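Local coordinates for beta-fructofuranosidase (Bifidobacterium adolescentis, PDB 6NOB), which probably hydrolyses terminal beta-fructofuranoside bonds, such as that of sucrose, as a member of glycoside hydrolase family 32, at residues Ile577-Val591 with Phe595-Gly609. Sequence-based numbering, arbitrary orientation.
Sequences ITDVRQVEVFFDRNV and FLNGGQTAGSMLFQG
Three antiparallel strands in sequence, 582-588, 591-596 and 601-606, form one edge of a six-stranded sheet. This sheet belongs to the C-terminal beta-sandwich that accompanies the propeller in family 32 enzymes. In the hairpin of the first two strands, Glu-584 and Phe-595 are a hydrogen-bonded pair, with both N-to-O bonds at 2.8 Å. The next pair, Val-583 and Leu-596, is non-hydrogen-bonded. Their side chains run alongside each other, and Val-583 CG2 is 3.8 Å from Leu-596 CD2. Val-583 also packs on Leu-552 and Met-534 of the facing sheet. On the other face Phe-586 CD1 comes to the ring edge of Phe-595 at CE1. The carboxylate of Glu-584 is bound by Tyr-494 and Tyr-521.

Beyond the paired strands, the amide of Asn-597 ties the turn after Leu-596 to the loop before Gln-582. Its CG lies anti to the carbonyl carbon (chi1 -77°), which turns the amide back to that loop. OD1 takes a nearly straight bond from Arg-581 N at 2.9 Å, in the carbonyl plane, and a weak one from Gln-582 N. ND2 gives both protons in its amide plane, to Asp-579 O and to Gln-600 OE1. These bonds fix the rotation of the amide. With an alanine here, Arg-581 N and Asp-579 O would probably lose these partners, and Gln-600 OE1 would lose its ND2 donor.

Ile-577 CD1 packs against Thr-601 CG2 at 3.7 Å and also touches the Gln-600 amide. At the far end of the strands, Phe-607 N bonds Asn-590 O from above the carbonyl plane. Gly-609 N bonds Arg-589 O at 3.1 Å. Here Phe-587 turns its ring edge to Phe-607 O, with CE1 3.7 Å from that oxygen.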
ATOM      1  N   ILE A 577      -7.941 -13.027 -19.274  1.00 46.46           N
ATOM      2  CA  ILE A 577      -8.970 -14.056 -19.263  1.00 49.27           C
ATOM      3  C   ILE A 577      -9.818 -13.925 -20.520  1.00 50.49           C
ATOM      4  O   ILE A 577      -9.856 -12.878 -21.172  1.00 47.53           O
ATOM      5  CB  ILE A 577      -9.869 -13.991 -18.008  1.00 44.07           C
ATOM      6  CG1 ILE A 577     -10.780 -12.765 -18.066  1.00 41.32           C
ATOM      7  CG2 ILE A 577      -9.031 -13.991 -16.736  1.00 41.75           C
ATOM      8  CD1 ILE A 577     -11.876 -12.779 -17.026  1.00 44.21           C
ATOM      9  N   THR A 578     -10.502 -15.012 -20.851  1.00 49.28           N
ATOM     10  CA  THR A 578     -11.455 -15.036 -21.946  1.00 54.00           C
ATOM     11  C   THR A 578     -12.877 -15.040 -21.395  1.00 56.66           C
ATOM     12  O   THR A 578     -13.112 -15.276 -20.206  1.00 47.68           O
ATOM     13  CB  THR A 578     -11.236 -16.263 -22.836  1.00 59.14           C
ATOM     14  OG1 THR A 578     -11.160 -17.438 -22.019  1.00 55.40           O
ATOM     15  CG2 THR A 578      -9.944 -16.124 -23.624  1.00 43.85           C
ATOM     16  N   ASP A 579     -13.829 -14.763 -22.284  1.00 59.64           N
ATOM     17  CA  ASP A 579     -15.256 -14.889 -21.993  1.00 55.97           C
ATOM     18  C   ASP A 579     -15.667 -14.026 -20.796  1.00 54.88           C
ATOM     19  O   ASP A 579     -16.222 -14.505 -19.804  1.00 57.31           O
ATOM     20  CB  ASP A 579     -15.632 -16.358 -21.772  1.00 54.68           C
ATOM     21  CG  ASP A 579     -15.396 -17.209 -23.005  1.00 62.44           C
ATOM     22  OD1 ASP A 579     -15.982 -16.894 -24.065  1.00 63.75           O
ATOM     23  OD2 ASP A 579     -14.625 -18.188 -22.914  1.00 64.18           O
ATOM     24  N   VAL A 580     -15.384 -12.728 -20.910  1.00 51.30           N
ATOM     25  CA  VAL A 580     -15.849 -11.773 -19.912  1.00 48.76           C
ATOM     26  C   VAL A 580     -17.343 -11.552 -20.098  1.00 49.57           C
ATOM     27  O   VAL A 580     -17.809 -11.246 -21.203  1.00 48.66           O
ATOM     28  CB  VAL A 580     -15.073 -10.452 -20.023  1.00 46.97           C
ATOM     29  CG1 VAL A 580     -15.625  -9.430 -19.042  1.00 38.43           C
ATOM     30  CG2 VAL A 580     -13.586 -10.681 -19.784  1.00 43.61           C
ATOM     31  N   ARG A 581     -18.106 -11.713 -19.017  1.00 44.64           N
ATOM     32  CA  ARG A 581     -19.551 -11.535 -19.093  1.00 48.78           C
ATOM     33  C   ARG A 581     -20.040 -10.524 -18.063  1.00 48.53           C
ATOM     34  O   ARG A 581     -21.061  -9.861 -18.276  1.00 51.02           O
ATOM     35  CB  ARG A 581     -20.268 -12.872 -18.905  1.00 45.40           C
ATOM     36  CG  ARG A 581     -19.987 -13.882 -20.001  1.00 45.01           C
ATOM     37  CD  ARG A 581     -20.485 -13.393 -21.352  1.00 47.67           C
ATOM     38  NE  ARG A 581     -20.195 -14.357 -22.408  1.00 53.49           N
ATOM     39  CZ  ARG A 581     -19.066 -14.384 -23.108  1.00 53.71           C
ATOM     40  NH1 ARG A 581     -18.886 -15.302 -24.048  1.00 57.24           N
ATOM     41  NH2 ARG A 581     -18.114 -13.491 -22.872  1.00 53.31           N
ATOM     42  N   GLN A 582     -19.332 -10.402 -16.945  1.00 46.52           N
ATOM     43  CA  GLN A 582     -19.651  -9.414 -15.923  1.00 46.50           C
ATOM     44  C   GLN A 582     -18.499  -8.431 -15.795  1.00 47.98           C
ATOM     45  O   GLN A 582     -17.343  -8.838 -15.640  1.00 45.37           O
ATOM     46  CB  GLN A 582     -19.931 -10.069 -14.568  1.00 40.85           C
ATOM     47  CG  GLN A 582     -20.377  -9.071 -13.508  1.00 45.91           C
ATOM     48  CD  GLN A 582     -20.738  -9.723 -12.189  1.00 48.25           C
ATOM     49  OE1 GLN A 582     -20.396 -10.880 -11.934  1.00 48.42           O
ATOM     50  NE2 GLN A 582     -21.436  -8.981 -11.338  1.00 47.33           N
ATOM     51  N   VAL A 583     -18.818  -7.141 -15.860  1.00 48.77           N
ATOM     52  CA  VAL A 583     -17.852  -6.069 -15.655  1.00 45.94           C
ATOM     53  C   VAL A 583     -18.338  -5.224 -14.486  1.00 49.30           C
ATOM     54  O   VAL A 583     -19.431  -4.643 -14.544  1.00 52.36           O
ATOM     55  CB  VAL A 583     -17.672  -5.207 -16.913  1.00 45.27           C
ATOM     56  CG1 VAL A 583     -16.743  -4.041 -16.616  1.00 42.54           C
ATOM     57  CG2 VAL A 583     -17.135  -6.046 -18.061  1.00 48.57           C
ATOM     58  N   GLU A 584     -17.537  -5.163 -13.426  1.00 46.93           N
ATOM     59  CA  GLU A 584     -17.835  -4.352 -12.254  1.00 47.82           C
ATOM     60  C   GLU A 584     -16.775  -3.266 -12.135  1.00 47.14           C
ATOM     61  O   GLU A 584     -15.578  -3.566 -12.099  1.00 52.31           O
ATOM     62  CB  GLU A 584     -17.883  -5.214 -10.989  1.00 50.42           C
ATOM     63  CG  GLU A 584     -18.595  -4.553  -9.830  1.00 52.36           C
ATOM     64  CD  GLU A 584     -18.819  -5.485  -8.651  1.00 52.25           C
ATOM     65  OE1 GLU A 584     -17.839  -6.080  -8.155  1.00 51.27           O
ATOM     66  OE2 GLU A 584     -19.982  -5.621  -8.218  1.00 51.12           O
ATOM     67  N   VAL A 585     -17.214  -2.008 -12.082  1.00 44.76           N
ATOM     68  CA  VAL A 585     -16.319  -0.859 -12.162  1.00 40.56           C
ATOM     69  C   VAL A 585     -16.521   0.033 -10.945  1.00 45.04           C
ATOM     70  O   VAL A 585     -17.654   0.416 -10.630  1.00 51.25           O
ATOM     71  CB  VAL A 585     -16.550  -0.047 -13.451  1.00 41.00           C
ATOM     72  CG1 VAL A 585     -15.577   1.119 -13.524  1.00 37.62           C
ATOM     73  CG2 VAL A 585     -16.418  -0.940 -14.674  1.00 45.52           C
ATOM     74  N   PHE A 586     -15.422   0.364 -10.269  1.00 43.36           N
ATOM     75  CA  PHE A 586     -15.379   1.423  -9.264  1.00 42.63           C
ATOM     76  C   PHE A 586     -14.471   2.523  -9.804  1.00 44.05           C
ATOM     77  O   PHE A 586     -13.262   2.313  -9.948  1.00 41.48           O
ATOM     78  CB  PHE A 586     -14.843   0.921  -7.922  1.00 39.60           C
ATOM     79  CG  PHE A 586     -15.718  -0.091  -7.232  1.00 36.26           C
ATOM     80  CD1 PHE A 586     -15.690  -1.425  -7.604  1.00 33.70           C
ATOM     81  CD2 PHE A 586     -16.534   0.287  -6.179  1.00 40.41           C
ATOM     82  CE1 PHE A 586     -16.479  -2.359  -6.957  1.00 39.76           C
ATOM     83  CE2 PHE A 586     -17.328  -0.643  -5.527  1.00 43.80           C
ATOM     84  CZ  PHE A 586     -17.299  -1.969  -5.918  1.00 42.51           C
ATOM     85  N   PHE A 587     -15.040   3.689 -10.102  1.00 42.08           N
ATOM     86  CA  PHE A 587     -14.245   4.858 -10.461  1.00 44.55           C
ATOM     87  C   PHE A 587     -14.460   5.942  -9.417  1.00 43.56           C
ATOM     88  O   PHE A 587     -15.594   6.385  -9.202  1.00 47.03           O
ATOM     89  CB  PHE A 587     -14.589   5.394 -11.850  1.00 46.09           C
ATOM     90  CG  PHE A 587     -13.713   6.537 -12.266  1.00 44.64           C
ATOM     91  CD1 PHE A 587     -12.413   6.306 -12.685  1.00 43.81           C
ATOM     92  CD2 PHE A 587     -14.169   7.844 -12.199  1.00 45.36           C
ATOM     93  CE1 PHE A 587     -11.590   7.354 -13.052  1.00 46.02           C
ATOM     94  CE2 PHE A 587     -13.351   8.897 -12.564  1.00 46.84           C
ATOM     95  CZ  PHE A 587     -12.058   8.651 -12.990  1.00 45.98           C
ATOM     96  N   ASP A 588     -13.368   6.385  -8.792  1.00 40.83           N
ATOM     97  CA  ASP A 588     -13.415   7.293  -7.650  1.00 41.50           C
ATOM     98  C   ASP A 588     -12.561   8.527  -7.964  1.00 45.99           C
ATOM     99  O   ASP A 588     -11.454   8.684  -7.445  1.00 48.58           O
ATOM    100  CB  ASP A 588     -12.948   6.580  -6.378  1.00 40.70           C
ATOM    101  CG  ASP A 588     -13.066   7.445  -5.139  1.00 42.53           C
ATOM    102  OD1 ASP A 588     -13.828   8.435  -5.165  1.00 43.74           O
ATOM    103  OD2 ASP A 588     -12.394   7.126  -4.136  1.00 37.56           O
ATOM    104  N   ARG A 589     -13.087   9.388  -8.840  1.00 48.45           N
ATOM    105  CA  ARG A 589     -12.506  10.689  -9.172  1.00 48.48           C
ATOM    106  C   ARG A 589     -11.170  10.589  -9.905  1.00 51.52           C
ATOM    107  O   ARG A 589     -11.025  11.142 -11.002  1.00 50.09           O
ATOM    108  CB  ARG A 589     -12.357  11.541  -7.907  1.00 42.45           C
ATOM    109  CG  ARG A 589     -13.687  12.046  -7.359  1.00 42.78           C
ATOM    110  CD  ARG A 589     -13.602  12.353  -5.874  1.00 42.04           C
ATOM    111  NE  ARG A 589     -12.715  13.479  -5.597  1.00 47.94           N
ATOM    112  CZ  ARG A 589     -13.101  14.752  -5.600  1.00 50.08           C
ATOM    113  NH1 ARG A 589     -14.363  15.063  -5.868  1.00 46.92           N
ATOM    114  NH2 ARG A 589     -12.227  15.712  -5.335  1.00 47.27           N
ATOM    115  N   ASN A 590     -10.181   9.904  -9.320  1.00 54.29           N
ATOM    116  CA  ASN A 590      -8.871   9.834  -9.959  1.00 50.68           C
ATOM    117  C   ASN A 590      -8.261   8.436  -9.914  1.00 47.15           C
ATOM    118  O   ASN A 590      -7.034   8.307  -9.992  1.00 41.16           O
ATOM    119  CB  ASN A 590      -7.898  10.842  -9.330  1.00 48.52           C
ATOM    120  CG  ASN A 590      -7.618  10.558  -7.863  1.00 50.18           C
ATOM    121  OD1 ASN A 590      -8.184   9.636  -7.271  1.00 50.97           O
ATOM    122  ND2 ASN A 590      -6.735  11.352  -7.268  1.00 47.43           N
ATOM    123  N   VAL A 591      -9.076   7.393  -9.791  1.00 44.22           N
ATOM    124  CA  VAL A 591      -8.574   6.023  -9.762  1.00 38.64           C
ATOM    125  C   VAL A 591      -9.716   5.099 -10.160  1.00 42.18           C
ATOM    126  O   VAL A 591     -10.874   5.326  -9.800  1.00 44.19           O
ATOM    127  CB  VAL A 591      -7.993   5.666  -8.371  1.00 41.41           C
ATOM    128  CG1 VAL A 591      -9.055   5.817  -7.283  1.00 39.57           C
ATOM    129  CG2 VAL A 591      -7.402   4.260  -8.366  1.00 40.60           C
ATOM    130  N   PHE A 595     -13.357  -5.215 -11.833  1.00 38.61           N
ATOM    131  CA  PHE A 595     -13.426  -6.630 -11.497  1.00 38.33           C
ATOM    132  C   PHE A 595     -14.276  -7.345 -12.536  1.00 39.03           C
ATOM    133  O   PHE A 595     -15.409  -6.934 -12.809  1.00 40.06           O
ATOM    134  CB  PHE A 595     -13.990  -6.822 -10.085  1.00 35.71           C
ATOM    135  CG  PHE A 595     -13.181  -6.126  -9.031  1.00 39.83           C
ATOM    136  CD1 PHE A 595     -13.448  -4.809  -8.689  1.00 37.17           C
ATOM    137  CD2 PHE A 595     -12.125  -6.775  -8.410  1.00 39.53           C
ATOM    138  CE1 PHE A 595     -12.689  -4.160  -7.735  1.00 37.55           C
ATOM    139  CE2 PHE A 595     -11.364  -6.132  -7.455  1.00 38.05           C
ATOM    140  CZ  PHE A 595     -11.646  -4.823  -7.115  1.00 40.39           C
ATOM    141  N   LEU A 596     -13.725  -8.404 -13.122  1.00 39.62           N
ATOM    142  CA  LEU A 596     -14.372  -9.132 -14.203  1.00 43.24           C
ATOM    143  C   LEU A 596     -14.782 -10.521 -13.736  1.00 47.55           C
ATOM    144  O   LEU A 596     -14.054 -11.172 -12.979  1.00 52.66           O
ATOM    145  CB  LEU A 596     -13.445  -9.243 -15.416  1.00 45.51           C
ATOM    146  CG  LEU A 596     -12.858  -7.927 -15.929  1.00 48.37           C
ATOM    147  CD1 LEU A 596     -12.065  -8.156 -17.202  1.00 46.49           C
ATOM    148  CD2 LEU A 596     -13.962  -6.913 -16.164  1.00 50.51           C
ATOM    149  N   ASN A 597     -15.953 -10.965 -14.196  1.00 45.97           N
ATOM    150  CA  ASN A 597     -16.470 -12.300 -13.895  1.00 45.60           C
ATOM    151  C   ASN A 597     -16.482 -12.571 -12.391  1.00 46.90           C
ATOM    152  O   ASN A 597     -16.138 -13.661 -11.930  1.00 45.36           O
ATOM    153  CB  ASN A 597     -15.670 -13.373 -14.636  1.00 38.64           C
ATOM    154  CG  ASN A 597     -16.041 -13.464 -16.104  1.00 41.82           C
ATOM    155  OD1 ASN A 597     -16.861 -12.690 -16.598  1.00 45.71           O
ATOM    156  ND2 ASN A 597     -15.439 -14.415 -16.809  1.00 44.55           N
ATOM    157  N   GLY A 598     -16.880 -11.561 -11.619  1.00 44.79           N
ATOM    158  CA  GLY A 598     -16.960 -11.714 -10.180  1.00 42.59           C
ATOM    159  C   GLY A 598     -15.628 -11.830  -9.478  1.00 47.06           C
ATOM    160  O   GLY A 598     -15.569 -12.366  -8.368  1.00 46.03           O
ATOM    161  N   GLY A 599     -14.555 -11.347 -10.091  1.00 46.17           N
ATOM    162  CA  GLY A 599     -13.242 -11.410  -9.494  1.00 43.36           C
ATOM    163  C   GLY A 599     -12.292 -12.409 -10.110  1.00 42.34           C
ATOM    164  O   GLY A 599     -11.220 -12.645  -9.541  1.00 40.68           O
ATOM    165  N   GLN A 600     -12.658 -13.020 -11.240  1.00 39.97           N
ATOM    166  CA  GLN A 600     -11.728 -13.895 -11.945  1.00 41.93           C
ATOM    167  C   GLN A 600     -10.432 -13.162 -12.260  1.00 46.11           C
ATOM    168  O   GLN A 600      -9.341 -13.738 -12.170  1.00 47.00           O
ATOM    169  CB  GLN A 600     -12.384 -14.423 -13.220  1.00 41.77           C
ATOM    170  CG  GLN A 600     -11.597 -15.497 -13.939  1.00 41.83           C
ATOM    171  CD  GLN A 600     -12.328 -16.012 -15.162  1.00 46.68           C
ATOM    172  OE1 GLN A 600     -13.531 -15.791 -15.321  1.00 45.67           O
ATOM    173  NE2 GLN A 600     -11.602 -16.694 -16.041  1.00 46.05           N
ATOM    174  N   THR A 601     -10.534 -11.883 -12.612  1.00 42.44           N
ATOM    175  CA  THR A 601      -9.381 -11.012 -12.753  1.00 36.90           C
ATOM    176  C   THR A 601      -9.778  -9.614 -12.301  1.00 39.10           C
ATOM    177  O   THR A 601     -10.949  -9.227 -12.382  1.00 46.39           O
ATOM    178  CB  THR A 601      -8.856 -10.996 -14.199  1.00 36.35           C
ATOM    179  OG1 THR A 601      -7.615 -10.283 -14.253  1.00 36.26           O
ATOM    180  CG2 THR A 601      -9.860 -10.338 -15.127  1.00 33.04           C
ATOM    181  N   ALA A 602      -8.800  -8.873 -11.791  1.00 38.04           N
ATOM    182  CA  ALA A 602      -9.003  -7.505 -11.335  1.00 38.25           C
ATOM    183  C   ALA A 602      -7.986  -6.598 -12.011  1.00 42.33           C
ATOM    184  O   ALA A 602      -6.839  -6.998 -12.226  1.00 42.97           O
ATOM    185  CB  ALA A 602      -8.870  -7.397  -9.814  1.00 28.68           C
ATOM    186  N   GLY A 603      -8.411  -5.381 -12.348  1.00 42.85           N
ATOM    187  CA  GLY A 603      -7.530  -4.422 -12.992  1.00 40.68           C
ATOM    188  C   GLY A 603      -7.776  -2.997 -12.541  1.00 46.60           C
ATOM    189  O   GLY A 603      -8.927  -2.553 -12.483  1.00 45.82           O
ATOM    190  N   SER A 604      -6.705  -2.267 -12.233  1.00 45.85           N
ATOM    191  CA  SER A 604      -6.843  -0.951 -11.625  1.00 46.71           C
ATOM    192  C   SER A 604      -5.615  -0.107 -11.936  1.00 41.71           C
ATOM    193  O   SER A 604      -4.537  -0.631 -12.232  1.00 42.75           O
ATOM    194  CB  SER A 604      -7.045  -1.063 -10.110  1.00 47.21           C
ATOM    195  OG  SER A 604      -5.961  -1.735  -9.501  1.00 49.36           O
ATOM    196  N   MET A 605      -5.794   1.212 -11.853  1.00 38.46           N
ATOM    197  CA  MET A 605      -4.723   2.173 -12.100  1.00 41.89           C
ATOM    198  C   MET A 605      -5.220   3.570 -11.762  1.00 45.99           C
ATOM    199  O   MET A 605      -6.427   3.829 -11.727  1.00 49.86           O
ATOM    200  CB  MET A 605      -4.242   2.131 -13.554  1.00 43.59           C
ATOM    201  CG  MET A 605      -5.236   2.719 -14.546  1.00 46.02           C
ATOM    202  SD  MET A 605      -4.684   2.571 -16.256  1.00 48.76           S
ATOM    203  CE  MET A 605      -4.647   0.790 -16.440  1.00 37.03           C
ATOM    204  N   LEU A 606      -4.269   4.471 -11.522  1.00 44.79           N
ATOM    205  CA  LEU A 606      -4.595   5.879 -11.350  1.00 43.97           C
ATOM    206  C   LEU A 606      -4.981   6.496 -12.688  1.00 43.47           C
ATOM    207  O   LEU A 606      -4.344   6.242 -13.714  1.00 44.60           O
ATOM    208  CB  LEU A 606      -3.407   6.639 -10.760  1.00 43.33           C
ATOM    209  CG  LEU A 606      -2.864   6.184  -9.405  1.00 41.63           C
ATOM    210  CD1 LEU A 606      -1.708   7.077  -8.980  1.00 39.49           C
ATOM    211  CD2 LEU A 606      -3.964   6.186  -8.358  1.00 35.82           C
ATOM    212  N   PHE A 607      -6.034   7.312 -12.673  1.00 44.66           N
ATOM    213  CA  PHE A 607      -6.433   8.057 -13.866  1.00 41.77           C
ATOM    214  C   PHE A 607      -7.233   9.269 -13.412  1.00 43.83           C
ATOM    215  O   PHE A 607      -8.375   9.121 -12.968  1.00 48.79           O
ATOM    216  CB  PHE A 607      -7.246   7.189 -14.817  1.00 40.10           C
ATOM    217  CG  PHE A 607      -7.646   7.901 -16.077  1.00 47.08           C
ATOM    218  CD1 PHE A 607      -8.848   8.586 -16.151  1.00 46.44           C
ATOM    219  CD2 PHE A 607      -6.808   7.904 -17.179  1.00 44.33           C
ATOM    220  CE1 PHE A 607      -9.211   9.252 -17.306  1.00 45.29           C
ATOM    221  CE2 PHE A 607      -7.166   8.567 -18.338  1.00 44.97           C
ATOM    222  CZ  PHE A 607      -8.369   9.242 -18.402  1.00 47.99           C
ATOM    223  N   GLN A 608      -6.648  10.457 -13.548  1.00 44.41           N
ATOM    224  CA  GLN A 608      -7.285  11.691 -13.092  1.00 49.04           C
ATOM    225  C   GLN A 608      -8.410  12.076 -14.045  1.00 51.62           C
ATOM    226  O   GLN A 608      -8.172  12.620 -15.125  1.00 56.56           O
ATOM    227  CB  GLN A 608      -6.256  12.811 -12.984  1.00 48.46           C
ATOM    228  CG  GLN A 608      -6.820  14.106 -12.427  1.00 48.31           C
ATOM    229  CD  GLN A 608      -7.368  13.940 -11.021  1.00 52.28           C
ATOM    230  OE1 GLN A 608      -6.620  13.673 -10.080  1.00 50.17           O
ATOM    231  NE2 GLN A 608      -8.679  14.097 -10.872  1.00 52.75           N
ATOM    232  N   GLY A 609      -9.648  11.797 -13.646  1.00 48.62           N
ATOM    233  CA  GLY A 609     -10.783  12.302 -14.384  1.00 44.74           C
ATOM    234  C   GLY A 609     -11.000  13.780 -14.136  1.00 47.77           C
ATOM    235  O   GLY A 609     -10.504  14.360 -13.169  1.00 53.29           O
TER
HETATM  236  O   HOH W   1     -13.168 -17.314 -18.579  1.00 48.49           O